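Local coordinates for putative alpha-L-fucosidase (Bacteroides thetaiotaomicron, PDB 4H41), which probably acts as a glycoside hydrolase, a putative alpha-L-fucosidase that may release fucose from host glycans, and is built as a TIM barrel, at residues B[35-40]-B[310-315]; B[49-54]-B[316-321]; B[58-63]-B[107-112]. All blocks are in the same frame, centred on the assembly; numbering follows the deposited sequence.

How the contacts relate
The three contacts lie in one TIM barrel, around the place where the ring of eight parallel strands closes. Along the chain come 35-40, 49-54, 58-63 and 107-112, and some 200 residues later 310-315 and 316-321. Contact 1 joins the first strand to the last. The segments of contacts 1 and 2 alternate along the chain, and contact 3 is nested inside the loops both close. The centres of contacts 1 and 2 are about 11 Å apart, those of 1 and 3 about 13 Å, and those of 2 and 3 about 12 Å. Helix 53-65 serves contacts 2 and 3, and its D59 hydrogen-bonds to S314 and S318, tying the outer layer to the barrel seam.

Contact 1 (B[35-40]-B[310-315]); sequences TGTFLD and TFEFSH
T37 sets its OG1 opposite the backbone N (chi1 -176°), which aims the hydroxyl at the start of helix 313-316, while E312 bends at chi2 (-123°) to bring its carboxylate to the backbone N of D40. The hydroxyl then works in both directions: OG1 of T37 accepts a straight bond from F313 N at 2.9 Å and donates to its own neighbour's carbonyl, F38 O, at 2.8 Å. Threonine suits the place because one small group serves both ends while its methyl rests near F313 CB. The strands pair in parallel, F38 N giving its hydrogen to T310 O at 3.0 Å, nearly collinear with that carbonyl, and T310 N meeting G36 O from above the carbonyl plane. Beyond this pairing the chain leaves the sheet through a cis peptide before E312. OE2 of E312 accepts from D40 N on its anti side at 2.8 Å, the donor tilted out of the carboxylate plane. Its OE1 caps the helix, gripped from opposite faces of the carboxylate by H315 N and by H315 ND1, the latter at 2.7 Å. With an alanine here, D40 N would probably lose its acceptor, and both the helix start and the imidazole of H315 would be held less firmly. F311 lays its ring beside the D40 carboxylate, whose plane stands almost perpendicular to it: OD1 of D40 comes to the ring edge at CE2, 3.4 Å away, while OD2 of D40 bonds to S43. One water bridges the segments, donating to F38 O and accepting from S314 N. This is the closure of a TIM barrel, strand 34-39 against strand 307-310, with the E312 carboxylate and H315 imidazole lying at the C-terminal end of the strands, where enzymes of this fold carry their active sites.

Contact 2 (B[49-54]-B[316-321]); sequences QNWGEK and FMSPQS
W51 offers one face of its indole to the extended side chain of Q320, whose CG comes 3.7 Å from CZ2 of W51. The Q320 amide follows the aliphatic part over the same face, tilted 31° from the indole plane, and NE2 sits 3.7 Å above that plane, displaced toward the rim. On the opposite face lies the amide of Q49, two residues earlier in the same segment, NE2 being 3.4 Å from the plane, so the indole is held between two amides. Glutamine suits both places: its methylene groups and flat amide can cover an aromatic face while its N-H groups find acceptors around the rim. Here NE2 of Q320 bonds to E55 O and D59 OD1, and NE2 of Q49 to S314 O. Setting CG of Q320 across from the backbone N (chi1 -164°) and keeping the rest of the chain straight is what lets it reach over the ring.

No direct hydrogen bond joins the segments; one water takes that part. It accepts from W51 NE1 at 2.9 Å, and donates to Q49 OE1 at 2.7 Å and to Q320 O at 3.1 Å, giving the buried indole N-H a partner. OE1 of Q49 also accepts from A322 N and passes 3.5 Å from S321 CA. The loop opposite keeps its own shape: a type I turn runs from S318 to S321, and within it OG of S318 accepts from Q320 N at 2.9 Å, an ST turn, and also hydrogen-bonds to D59 OD1 of helix 53-65. W56 of helix 53-65 and H328 of a second subunit also meet the indole edge-to-face. The contact thus lies where the start of helix 53-65 meets the loop between helices 313-316 and 324-337, beside a subunit interface.

Contact 3 (B[58-63]-B[107-112]); sequences LDFQHM and RLAEKY
F60 presents one ring face to L108, whose CB stands nearly over the middle, 3.7 Å from the centroid and 10° off the normal, a CH-pi contact. The opposite face is covered toward its rim by the selenium of M63, a selenomethionine. A109 comes in obliquely, its backbone N 3.7 Å from CE2 of F60. The Y112 ring has the backbone N of Q61 over one face and CG of K111 over the opposite one, toward the rim; at an oblique angle it meets the CB of F60, which lies 3.6 Å from its CD2. A phenylalanine fits between the helices because both its faces can be filled with apolar groups, and the small side chain of A109 allows the backbone of helix 101-111 to come up to the ring. The first torsion of F60, -91°, lies off the staggered position, which may be a small cost of placing the ring over L108.

Q61 lies nearer the solvent, its CG passing 3.2 Å from the hydroxyl OH of Y112, with the amide turned 18° from the phenol plane. Both polar ends are drawn to D57, one turn before Q61 on helix 53-65: NE2 of Q61 bonds to OD2 of D57, and OH of Y112 to OD1, which also takes the salt bridge from K111 NZ. Tyrosine is apt at the end of helix 101-111, since its ring can pack against F60 while its hydroxyl stays at this polar border.

The joint between the two neighbouring barrel helices has an apolar inside and a charged rim, where E53 also pairs with R107. Between the segments the contact is mainly apolar packing, and the clear polar bonds run to D57, whose ionised form the ammonium of K111 is likely to favour.

Contact 1 (B[35-40]-B[310-315])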
loop_
_atom_site.group_PDB
_atom_site.type_symbol
_atom_site.label_atom_id
_atom_site.label_comp_id
_atom_site.label_asym_id
_atom_site.label_seq_id
_atom_site.Cartn_x
_atom_site.Cartn_y
_atom_site.Cartn_z
ATOM N N THR B 35 -3.733 16.651 21.038
ATOM C CA THR B 35 -5.058 16.971 21.562
ATOM C C THR B 35 -6.029 17.407 20.459
ATOM O O THR B 35 -7.152 17.777 20.752
ATOM C CB THR B 35 -4.972 18.027 22.667
ATOM O OG1 THR B 35 -4.412 19.212 22.102
ATOM C CG2 THR B 35 -4.218 17.526 23.903
ATOM N N GLY B 36 -5.619 17.296 19.214
ATOM C CA GLY B 36 -6.482 17.543 18.074
ATOM C C GLY B 36 -6.148 16.646 16.915
ATOM O O GLY B 36 -5.019 16.145 16.788
ATOM N N THR B 37 -7.159 16.371 16.053
ATOM C CA THR B 37 -6.911 15.626 14.843
ATOM C C THR B 37 -7.726 16.178 13.727
ATOM O O THR B 37 -8.852 16.655 13.937
ATOM C CB THR B 37 -7.190 14.117 14.996
ATOM O OG1 THR B 37 -6.829 13.442 13.777
ATOM C CG2 THR B 37 -8.607 13.817 15.357
ATOM N N PHE B 38 -7.157 16.096 12.529
ATOM C CA PHE B 38 -7.924 16.291 11.326
ATOM C C PHE B 38 -8.844 15.119 11.159
ATOM O O PHE B 38 -8.604 14.019 11.685
ATOM C CB PHE B 38 -7.063 16.440 10.087
ATOM C CG PHE B 38 -6.356 17.770 10.054
ATOM C CD1 PHE B 38 -6.998 18.906 9.574
ATOM C CD2 PHE B 38 -5.069 17.904 10.549
ATOM C CE1 PHE B 38 -6.339 20.130 9.517
ATOM C CE2 PHE B 38 -4.406 19.144 10.504
ATOM C CZ PHE B 38 -5.053 20.252 10.008
ATOM N N LEU B 39 -9.897 15.371 10.418
ATOM C CA LEU B 39 -10.868 14.417 9.913
ATOM C C LEU B 39 -10.647 14.527 8.427
ATOM O O LEU B 39 -10.980 15.568 7.863
ATOM C CB LEU B 39 -12.307 14.798 10.330
ATOM C CG LEU B 39 -12.572 15.017 11.806
ATOM C CD1 LEU B 39 -13.891 15.725 11.994
ATOM C CD2 LEU B 39 -12.520 13.723 12.559
ATOM N N ASP B 40 -10.106 13.490 7.766
ATOM C CA ASP B 40 -9.670 13.597 6.385
ATOM C C ASP B 40 -10.799 13.494 5.377
ATOM O O ASP B 40 -10.899 12.529 4.617
ATOM C CB ASP B 40 -8.593 12.555 6.093
ATOM C CG ASP B 40 -7.918 12.772 4.749
ATOM O OD1 ASP B 40 -7.783 13.947 4.329
ATOM O OD2 ASP B 40 -7.508 11.775 4.135
ATOM N N THR B 310 -2.795 16.310 14.811
ATOM C CA THR B 310 -2.212 15.364 13.876
ATOM C C THR B 310 -3.063 15.179 12.647
ATOM O O THR B 310 -4.294 15.166 12.725
ATOM C CB THR B 310 -2.006 13.969 14.576
ATOM O OG1 THR B 310 -1.305 13.065 13.710
ATOM C CG2 THR B 310 -3.326 13.292 14.982
ATOM N N PHE B 311 -2.390 15.005 11.531
ATOM C CA PHE B 311 -2.930 14.393 10.316
ATOM C C PHE B 311 -2.372 12.964 10.383
ATOM O O PHE B 311 -1.173 12.784 10.188
ATOM C CB PHE B 311 -2.531 15.119 9.037
ATOM C CG PHE B 311 -3.271 14.571 7.841
ATOM C CD1 PHE B 311 -2.849 13.409 7.219
ATOM C CD2 PHE B 311 -4.487 15.119 7.450
ATOM C CE1 PHE B 311 -3.593 12.822 6.213
ATOM C CE2 PHE B 311 -5.228 14.544 6.423
ATOM C CZ PHE B 311 -4.770 13.403 5.803
ATOM N N GLU B 312 -3.170 11.938 10.687
ATOM C CA GLU B 312 -4.611 11.947 10.932
ATOM C C GLU B 312 -4.944 10.760 11.795
ATOM O O GLU B 312 -4.502 9.653 11.482
ATOM C CB GLU B 312 -5.377 11.868 9.597
ATOM C CG GLU B 312 -6.872 12.101 9.742
ATOM C CD GLU B 312 -7.821 11.019 9.249
ATOM O OE1 GLU B 312 -7.367 9.868 9.080
ATOM O OE2 GLU B 312 -9.026 11.309 9.064
ATOM N N PHE B 313 -5.695 10.966 12.840
ATOM C CA PHE B 313 -5.977 9.880 13.781
ATOM C C PHE B 313 -6.661 8.682 13.144
ATOM O O PHE B 313 -6.194 7.547 13.354
ATOM C CB PHE B 313 -6.818 10.381 14.937
ATOM C CG PHE B 313 -7.156 9.336 15.958
ATOM C CD1 PHE B 313 -8.310 8.572 15.837
ATOM C CD2 PHE B 313 -6.356 9.144 17.068
ATOM C CE1 PHE B 313 -8.612 7.581 16.768
ATOM C CE2 PHE B 313 -6.645 8.131 17.981
ATOM C CZ PHE B 313 -7.784 7.371 17.834
ATOM N N SER B 314 -7.781 8.899 12.448
ATOM C CA SER B 314 -8.605 7.772 11.956
ATOM C C SER B 314 -7.841 6.745 11.106
ATOM O O SER B 314 -8.152 5.565 11.188
ATOM C CB SER B 314 -9.828 8.261 11.219
ATOM O OG SER B 314 -10.589 9.050 12.130
ATOM N N HIS B 315 -6.954 7.188 10.227
ATOM C CA HIS B 315 -6.176 6.263 9.414
ATOM C C HIS B 315 -4.910 5.809 10.086
ATOM O O HIS B 315 -4.466 4.657 9.875
ATOM C CB HIS B 315 -5.779 6.918 8.084
ATOM C CG HIS B 315 -6.892 7.024 7.086
ATOM N ND1 HIS B 315 -7.816 8.037 7.141
ATOM C CD2 HIS B 315 -7.175 6.243 6.017
ATOM C CE1 HIS B 315 -8.633 7.847 6.113
ATOM N NE2 HIS B 315 -8.247 6.806 5.390
HETATM O O HOH W 1 -9.189 11.353 12.499
#

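Contact 2 (B[49-54]-B[316-321])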
loop_
_atom_site.group_PDB
_atom_site.type_symbol
_atom_site.label_atom_id
_atom_site.label_comp_id
_atom_site.label_asym_id
_atom_site.label_seq_id
_atom_site.Cartn_x
_atom_site.Cartn_y
_atom_site.Cartn_z
ATOM N N GLN B 49 -11.935 4.925 3.969
ATOM C CA GLN B 49 -12.182 3.700 4.772
ATOM C C GLN B 49 -13.633 3.229 4.704
ATOM O O GLN B 49 -13.917 2.176 5.218
ATOM C CB GLN B 49 -11.757 3.864 6.227
ATOM C CG GLN B 49 -10.264 4.198 6.329
ATOM C CD GLN B 49 -9.727 3.877 7.683
ATOM O OE1 GLN B 49 -9.494 2.726 7.987
ATOM N NE2 GLN B 49 -9.529 4.872 8.519
ATOM N N ASN B 50 -14.529 3.998 4.089
ATOM C CA ASN B 50 -15.939 3.636 3.854
ATOM C C ASN B 50 -16.689 3.465 5.179
ATOM O O ASN B 50 -17.599 2.652 5.300
ATOM C CB ASN B 50 -16.044 2.390 2.965
ATOM C CG ASN B 50 -15.672 2.760 1.558
ATOM O OD1 ASN B 50 -16.325 3.630 0.987
ATOM N ND2 ASN B 50 -14.700 2.075 0.956
ATOM N N TRP B 51 -16.346 4.299 6.136
ATOM C CA TRP B 51 -17.019 4.297 7.422
ATOM C C TRP B 51 -18.359 5.012 7.350
ATOM O O TRP B 51 -18.516 5.957 6.574
ATOM C CB TRP B 51 -16.155 5.003 8.473
ATOM C CG TRP B 51 -14.953 4.253 8.913
ATOM C CD1 TRP B 51 -14.558 3.002 8.541
ATOM C CD2 TRP B 51 -13.978 4.726 9.848
ATOM N NE1 TRP B 51 -13.374 2.680 9.162
ATOM C CE2 TRP B 51 -13.031 3.696 10.024
ATOM C CE3 TRP B 51 -13.846 5.900 10.590
ATOM C CZ2 TRP B 51 -11.900 3.858 10.839
ATOM C CZ3 TRP B 51 -12.742 6.056 11.410
ATOM C CH2 TRP B 51 -11.784 5.030 11.529
ATOM N N GLY B 52 -19.298 4.540 8.162
ATOM C CA GLY B 52 -20.590 5.155 8.381
ATOM C C GLY B 52 -20.613 5.768 9.767
ATOM O O GLY B 52 -19.583 5.826 10.456
ATOM N N GLU B 53 -21.778 6.255 10.187
ATOM C CA GLU B 53 -21.886 6.919 11.490
ATOM C C GLU B 53 -21.490 5.994 12.646
ATOM O O GLU B 53 -20.899 6.465 13.605
ATOM C CB GLU B 53 -23.295 7.461 11.719
ATOM C CG GLU B 53 -23.348 8.343 12.958
ATOM C CD GLU B 53 -24.477 9.336 13.039
ATOM O OE1 GLU B 53 -24.873 9.898 11.992
ATOM O OE2 GLU B 53 -24.847 9.680 14.182
ATOM N N LYS B 54 -21.779 4.695 12.561
ATOM C CA LYS B 54 -21.394 3.762 13.644
ATOM C C LYS B 54 -19.889 3.729 13.871
ATOM O O LYS B 54 -19.409 3.799 15.017
ATOM C CB LYS B 54 -21.883 2.356 13.319
ATOM C CG LYS B 54 -21.672 1.337 14.416
ATOM C CD LYS B 54 -22.097 -0.055 13.943
ATOM C CE LYS B 54 -22.480 -0.944 15.087
ATOM N NZ LYS B 54 -22.599 -2.373 14.679
ATOM N N PHE B 316 -4.227 6.730 10.777
ATOM C CA PHE B 316 -2.866 6.458 11.202
ATOM C C PHE B 316 -2.643 6.174 12.679
ATOM O O PHE B 316 -1.573 5.672 12.994
ATOM C CB PHE B 316 -1.945 7.568 10.711
ATOM C CG PHE B 316 -2.051 7.700 9.204
ATOM C CD1 PHE B 316 -1.590 6.695 8.371
ATOM C CD2 PHE B 316 -2.648 8.810 8.622
ATOM C CE1 PHE B 316 -1.700 6.795 6.982
ATOM C CE2 PHE B 316 -2.738 8.919 7.221
ATOM C CZ PHE B 316 -2.303 7.892 6.422
HETATM N N MSE B 317 -3.616 6.414 13.564
HETATM C CA MSE B 317 -3.480 6.086 14.980
HETATM C C MSE B 317 -4.652 5.342 15.545
HETATM O O MSE B 317 -4.623 5.007 16.716
HETATM C CB MSE B 317 -3.260 7.362 15.814
HETATM C CG MSE B 317 -2.132 8.177 15.364
HETATM SE SE MSE B 317 -1.874 9.752 16.560
HETATM C CE MSE B 317 -1.525 8.778 18.228
ATOM N N SER B 318 -5.670 5.057 14.774
ATOM C CA SER B 318 -6.850 4.454 15.375
ATOM C C SER B 318 -6.801 2.955 15.479
ATOM O O SER B 318 -6.510 2.292 14.499
ATOM C CB SER B 318 -8.081 4.809 14.555
ATOM O OG SER B 318 -9.228 4.119 15.044
ATOM N N PRO B 319 -7.298 2.378 16.588
ATOM C CA PRO B 319 -7.493 0.914 16.635
ATOM C C PRO B 319 -8.469 0.373 15.580
ATOM O O PRO B 319 -8.438 -0.815 15.253
ATOM C CB PRO B 319 -8.102 0.697 18.056
ATOM C CG PRO B 319 -7.622 1.835 18.845
ATOM C CD PRO B 319 -7.635 3.012 17.876
ATOM N N GLN B 320 -9.306 1.249 14.994
ATOM C CA GLN B 320 -10.261 0.866 13.965
ATOM C C GLN B 320 -9.717 0.996 12.551
ATOM O O GLN B 320 -10.362 0.517 11.603
ATOM C CB GLN B 320 -11.489 1.786 14.110
ATOM C CG GLN B 320 -12.708 1.283 13.376
ATOM C CD GLN B 320 -13.951 2.088 13.676
ATOM O OE1 GLN B 320 -15.040 1.604 13.441
ATOM N NE2 GLN B 320 -13.846 3.347 14.144
ATOM N N SER B 321 -8.540 1.589 12.374
ATOM C CA SER B 321 -8.005 1.768 11.035
ATOM C C SER B 321 -7.774 0.444 10.299
ATOM O O SER B 321 -7.299 -0.535 10.881
ATOM C CB SER B 321 -6.677 2.516 11.058
ATOM O OG SER B 321 -6.208 2.683 9.728
HETATM O O HOH W 2 -11.271 0.744 8.625
#

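Contact 3 (B[58-63]-B[107-112])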
loop_
_atom_site.group_PDB
_atom_site.type_symbol
_atom_site.label_atom_id
_atom_site.label_comp_id
_atom_site.label_asym_id
_atom_site.label_seq_id
_atom_site.Cartn_x
_atom_site.Cartn_y
_atom_site.Cartn_z
ATOM N N LEU B 58 -17.563 5.300 17.050
ATOM C CA LEU B 58 -16.534 4.504 17.736
ATOM C C LEU B 58 -15.151 5.182 17.643
ATOM O O LEU B 58 -14.406 5.202 18.623
ATOM C CB LEU B 58 -16.499 3.100 17.140
ATOM C CG LEU B 58 -15.416 2.147 17.644
ATOM C CD1 LEU B 58 -15.576 1.897 19.146
ATOM C CD2 LEU B 58 -15.465 0.800 16.880
ATOM N N ASP B 59 -14.823 5.790 16.496
ATOM C CA ASP B 59 -13.537 6.481 16.400
ATOM C C ASP B 59 -13.474 7.671 17.319
ATOM O O ASP B 59 -12.418 7.901 17.928
ATOM C CB ASP B 59 -13.175 6.930 14.959
ATOM C CG ASP B 59 -11.800 6.416 14.621
ATOM O OD1 ASP B 59 -11.526 5.243 14.914
ATOM O OD2 ASP B 59 -10.984 7.204 14.089
ATOM N N PHE B 60 -14.570 8.389 17.489
ATOM C CA PHE B 60 -14.579 9.526 18.416
ATOM C C PHE B 60 -14.328 9.033 19.852
ATOM O O PHE B 60 -13.685 9.731 20.648
ATOM C CB PHE B 60 -15.875 10.313 18.311
ATOM C CG PHE B 60 -15.818 11.455 17.309
ATOM C CD1 PHE B 60 -15.672 11.199 15.943
ATOM C CD2 PHE B 60 -15.938 12.778 17.725
ATOM C CE1 PHE B 60 -15.615 12.242 15.014
ATOM C CE2 PHE B 60 -15.927 13.821 16.789
ATOM C CZ PHE B 60 -15.810 13.540 15.437
ATOM N N GLN B 61 -14.830 7.833 20.198
ATOM C CA GLN B 61 -14.558 7.223 21.501
ATOM C C GLN B 61 -13.061 6.912 21.670
ATOM O O GLN B 61 -12.509 7.189 22.744
ATOM C CB GLN B 61 -15.359 5.939 21.685
ATOM C CG GLN B 61 -16.868 6.130 21.756
ATOM C CD GLN B 61 -17.539 4.803 21.869
ATOM O OE1 GLN B 61 -17.211 4.023 22.769
ATOM N NE2 GLN B 61 -18.528 4.528 21.019
ATOM N N HIS B 62 -12.400 6.400 20.603
ATOM C CA HIS B 62 -10.953 6.096 20.648
ATOM C C HIS B 62 -10.171 7.404 20.809
ATOM O O HIS B 62 -9.175 7.449 21.530
ATOM C CB HIS B 62 -10.449 5.318 19.383
ATOM C CG HIS B 62 -11.015 3.931 19.204
ATOM N ND1 HIS B 62 -11.014 3.008 20.241
ATOM C CD2 HIS B 62 -11.479 3.329 18.088
ATOM C CE1 HIS B 62 -11.546 1.898 19.743
ATOM N NE2 HIS B 62 -11.856 2.048 18.448
HETATM N N MSE B 63 -10.658 8.493 20.185
HETATM C CA MSE B 63 -10.028 9.811 20.312
HETATM C C MSE B 63 -10.162 10.349 21.709
HETATM O O MSE B 63 -9.192 10.820 22.297
HETATM C CB MSE B 63 -10.669 10.813 19.336
HETATM C CG MSE B 63 -10.403 10.537 17.874
HETATM SE SE MSE B 63 -11.550 11.767 16.865
HETATM C CE MSE B 63 -11.480 10.878 15.147
ATOM N N ARG B 107 -22.516 16.683 15.457
ATOM C CA ARG B 107 -23.260 15.914 16.467
ATOM C C ARG B 107 -22.309 15.049 17.286
ATOM O O ARG B 107 -22.450 14.952 18.500
ATOM C CB ARG B 107 -24.356 15.055 15.824
ATOM C CG ARG B 107 -25.559 15.887 15.395
ATOM C CD ARG B 107 -26.731 15.034 14.935
ATOM N NE ARG B 107 -26.453 14.349 13.675
ATOM C CZ ARG B 107 -26.071 13.089 13.526
ATOM N NH1 ARG B 107 -25.907 12.303 14.589
ATOM N NH2 ARG B 107 -25.840 12.599 12.310
ATOM N N LEU B 108 -21.325 14.425 16.633
ATOM C CA LEU B 108 -20.368 13.586 17.348
ATOM C C LEU B 108 -19.469 14.450 18.240
ATOM O O LEU B 108 -19.197 14.063 19.372
ATOM C CB LEU B 108 -19.529 12.749 16.377
ATOM C CG LEU B 108 -20.300 11.667 15.632
ATOM C CD1 LEU B 108 -19.409 10.969 14.624
ATOM C CD2 LEU B 108 -20.917 10.627 16.609
ATOM N N ALA B 109 -19.030 15.623 17.756
ATOM C CA ALA B 109 -18.212 16.527 18.568
ATOM C C ALA B 109 -18.975 16.961 19.797
ATOM O O ALA B 109 -18.394 16.996 20.890
ATOM C CB ALA B 109 -17.763 17.737 17.759
ATOM N N GLU B 110 -20.283 17.220 19.661
ATOM C CA GLU B 110 -21.065 17.626 20.821
ATOM C C GLU B 110 -21.234 16.469 21.804
ATOM O O GLU B 110 -21.101 16.653 23.016
ATOM C CB GLU B 110 -22.425 18.149 20.388
ATOM C CG GLU B 110 -23.250 18.644 21.563
ATOM C CD GLU B 110 -24.535 19.354 21.210
ATOM O OE1 GLU B 110 -24.826 19.498 19.998
ATOM O OE2 GLU B 110 -25.268 19.732 22.155
ATOM N N LYS B 111 -21.495 15.293 21.289
ATOM C CA LYS B 111 -21.651 14.095 22.116
ATOM C C LYS B 111 -20.406 13.838 22.971
ATOM O O LYS B 111 -20.533 13.488 24.139
ATOM C CB LYS B 111 -21.912 12.883 21.219
ATOM C CG LYS B 111 -22.297 11.626 21.965
ATOM C CD LYS B 111 -22.586 10.502 20.991
ATOM C CE LYS B 111 -22.784 9.195 21.703
ATOM N NZ LYS B 111 -23.164 8.121 20.735
ATOM N N TYR B 112 -19.218 14.023 22.397
ATOM C CA TYR B 112 -17.963 13.734 23.103
ATOM C C TYR B 112 -17.267 14.984 23.614
ATOM O O TYR B 112 -16.119 14.905 24.027
ATOM C CB TYR B 112 -17.039 12.905 22.192
ATOM C CG TYR B 112 -17.621 11.537 21.929
ATOM C CD1 TYR B 112 -17.608 10.560 22.908
ATOM C CD2 TYR B 112 -18.287 11.255 20.740
ATOM C CE1 TYR B 112 -18.230 9.336 22.717
ATOM C CE2 TYR B 112 -18.883 10.021 20.523
ATOM C CZ TYR B 112 -18.877 9.069 21.527
ATOM O OH TYR B 112 -19.492 7.858 21.366
#